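Local atomic coordinates of Lys-gingipain W83 (Porphyromonas gingivalis, PDB entry 3KM5), a protein that cleaves proteins specifically after lysine as a cysteine protease and possible virulence factor, this chain being its K2 adhesin domain, one of a group that is haemolytic when isolated. Residues F56-N59 with G60-N64. Numbering follows the deposited sequence.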
loop_
_atom_site.group_PDB
_atom_site.type_symbol
_atom_site.label_atom_id
_atom_site.label_comp_id
_atom_site.label_asym_id
_atom_site.label_seq_id
_atom_site.Cartn_x
_atom_site.Cartn_y
_atom_site.Cartn_z
ATOM N N PHE A 56 -2.622 -6.941 3.430
ATOM C CA PHE A 56 -2.364 -7.692 4.661
ATOM C C PHE A 56 -1.431 -8.905 4.466
ATOM O O PHE A 56 -1.523 -9.656 3.479
ATOM C CB PHE A 56 -3.704 -8.148 5.275
ATOM C CG PHE A 56 -4.510 -7.009 5.795
ATOM C CD1 PHE A 56 -4.455 -6.653 7.124
ATOM C CD2 PHE A 56 -5.268 -6.224 4.947
ATOM C CE1 PHE A 56 -5.181 -5.604 7.603
ATOM C CE2 PHE A 56 -6.003 -5.164 5.408
ATOM C CZ PHE A 56 -5.949 -4.827 6.748
ATOM N N SER A 57 -0.543 -9.145 5.435
ATOM C CA SER A 57 0.130 -10.445 5.561
ATOM C C SER A 57 -0.439 -11.227 6.747
ATOM O O SER A 57 -0.010 -12.375 6.954
ATOM C CB SER A 57 1.630 -10.297 5.674
ATOM O OG SER A 57 2.010 -9.642 6.851
ATOM N N TRP A 58 -1.342 -10.622 7.522
ATOM C CA TRP A 58 -2.201 -11.324 8.509
ATOM C C TRP A 58 -3.522 -10.591 8.529
ATOM O O TRP A 58 -3.553 -9.380 8.781
ATOM C CB TRP A 58 -1.623 -11.321 9.933
ATOM C CG TRP A 58 -2.472 -12.140 10.893
ATOM C CD1 TRP A 58 -2.339 -13.485 11.170
ATOM C CD2 TRP A 58 -3.608 -11.691 11.631
ATOM N NE1 TRP A 58 -3.311 -13.878 12.062
ATOM C CE2 TRP A 58 -4.106 -12.806 12.358
ATOM C CE3 TRP A 58 -4.253 -10.458 11.767
ATOM C CZ2 TRP A 58 -5.218 -12.714 13.203
ATOM C CZ3 TRP A 58 -5.353 -10.365 12.608
ATOM C CH2 TRP A 58 -5.830 -11.489 13.311
ATOM N N ASN A 59 -4.626 -11.316 8.364
ATOM C CA ASN A 59 -5.962 -10.711 8.434
ATOM C C ASN A 59 -6.941 -11.806 8.854
ATOM O O ASN A 59 -7.590 -12.424 8.022
ATOM C CB ASN A 59 -6.355 -10.087 7.085
ATOM C CG ASN A 59 -7.728 -9.441 7.102
ATOM O OD1 ASN A 59 -8.250 -9.088 8.156
ATOM N ND2 ASN A 59 -8.300 -9.252 5.928
ATOM N N GLY A 60 -6.997 -12.058 10.158
ATOM C CA GLY A 60 -7.761 -13.185 10.699
ATOM C C GLY A 60 -7.031 -14.513 10.551
ATOM O O GLY A 60 -7.363 -15.483 11.229
ATOM N N MET A 61 -6.043 -14.527 9.656
ATOM C CA MET A 61 -5.194 -15.687 9.408
ATOM C C MET A 61 -3.919 -15.212 8.714
ATOM O O MET A 61 -3.869 -14.113 8.161
ATOM C CB MET A 61 -5.912 -16.761 8.574
ATOM C CG MET A 61 -6.190 -16.420 7.101
ATOM S SD MET A 61 -6.649 -17.887 6.137
ATOM C CE MET A 61 -6.647 -17.293 4.450
ATOM N N ALA A 62 -2.865 -16.014 8.809
ATOM C CA ALA A 62 -1.575 -15.720 8.184
ATOM C C ALA A 62 -1.668 -15.834 6.664
ATOM O O ALA A 62 -2.341 -16.729 6.162
ATOM C CB ALA A 62 -0.519 -16.676 8.700
ATOM N N LEU A 63 -0.978 -14.933 5.962
ATOM C CA LEU A 63 -0.984 -14.842 4.489
ATOM C C LEU A 63 0.434 -14.722 3.954
ATOM O O LEU A 63 1.338 -14.306 4.695
ATOM C CB LEU A 63 -1.788 -13.623 4.030
ATOM C CG LEU A 63 -3.212 -13.554 4.545
ATOM C CD1 LEU A 63 -3.893 -12.196 4.286
ATOM C CD2 LEU A 63 -4.045 -14.703 3.987
ATOM N N ASN A 64 0.591 -15.055 2.676
ATOM C CA ASN A 64 1.818 -14.997 1.901
ATOM C C ASN A 64 1.556 -14.146 0.640
ATOM O O ASN A 64 1.383 -14.663 -0.478
ATOM C CB ASN A 64 2.277 -16.404 1.503
ATOM C CG ASN A 64 2.945 -17.147 2.641
ATOM O OD1 ASN A 64 2.299 -17.517 3.631
ATOM N ND2 ASN A 64 4.257 -17.380 2.496
#
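The indole of W58 lies over the backbone at G60 as the chain doubles back on itself. CG stands anti to the backbone N (chi1 -176°), which lays the ring back over the turn. The G60 peptide N sits 3.2 Å from the ring plane, toward the rim, while G60 CA makes a CH-pi contact 3.9 Å from the centroid of the six-membered ring. Glycine suits this corner because it takes a positive phi (79°) easily and has no CB to run into the carbonyl O of N59. The reversal is closed by two backbone hydrogen bonds: N59 N donates to M61 O and L63 N to S57 O, both at 2.9 Å. Between them W58 and A62 form an antiparallel, non-hydrogen-bonded pair. M61 O has a second, weaker partner in W58 CA, a CA-H...O contact of 3.3 Å.

The tight side is inward. L63, whose branched side chain turns toward the preceding residues, brings CD1 to 3.6 Å from F56 O and 4.2 Å from F56 CB; a bulky aliphatic group suits this buried place. N59 CG lies over the rim of one face of the F56 phenyl, and its amide suits the spot because OD1 accepts from L129 N. Buried S57 is small, its hydroxyl satisfied by D93 OD1 and L166 N. The outer side is loose: M61, modelled in two conformers, and small A62 are exposed and point away, A62 CB merely grazing W58 CD1 at 4.4 Å. R126 adds a cation-pi contact to the indole.

Lying between strands 51-56 and 66-70, which belong to different sheets, this is a hairpin-like turn with a single beta bridge, set within a loop joining the two sheets of the cleaved-adhesin beta jelly roll.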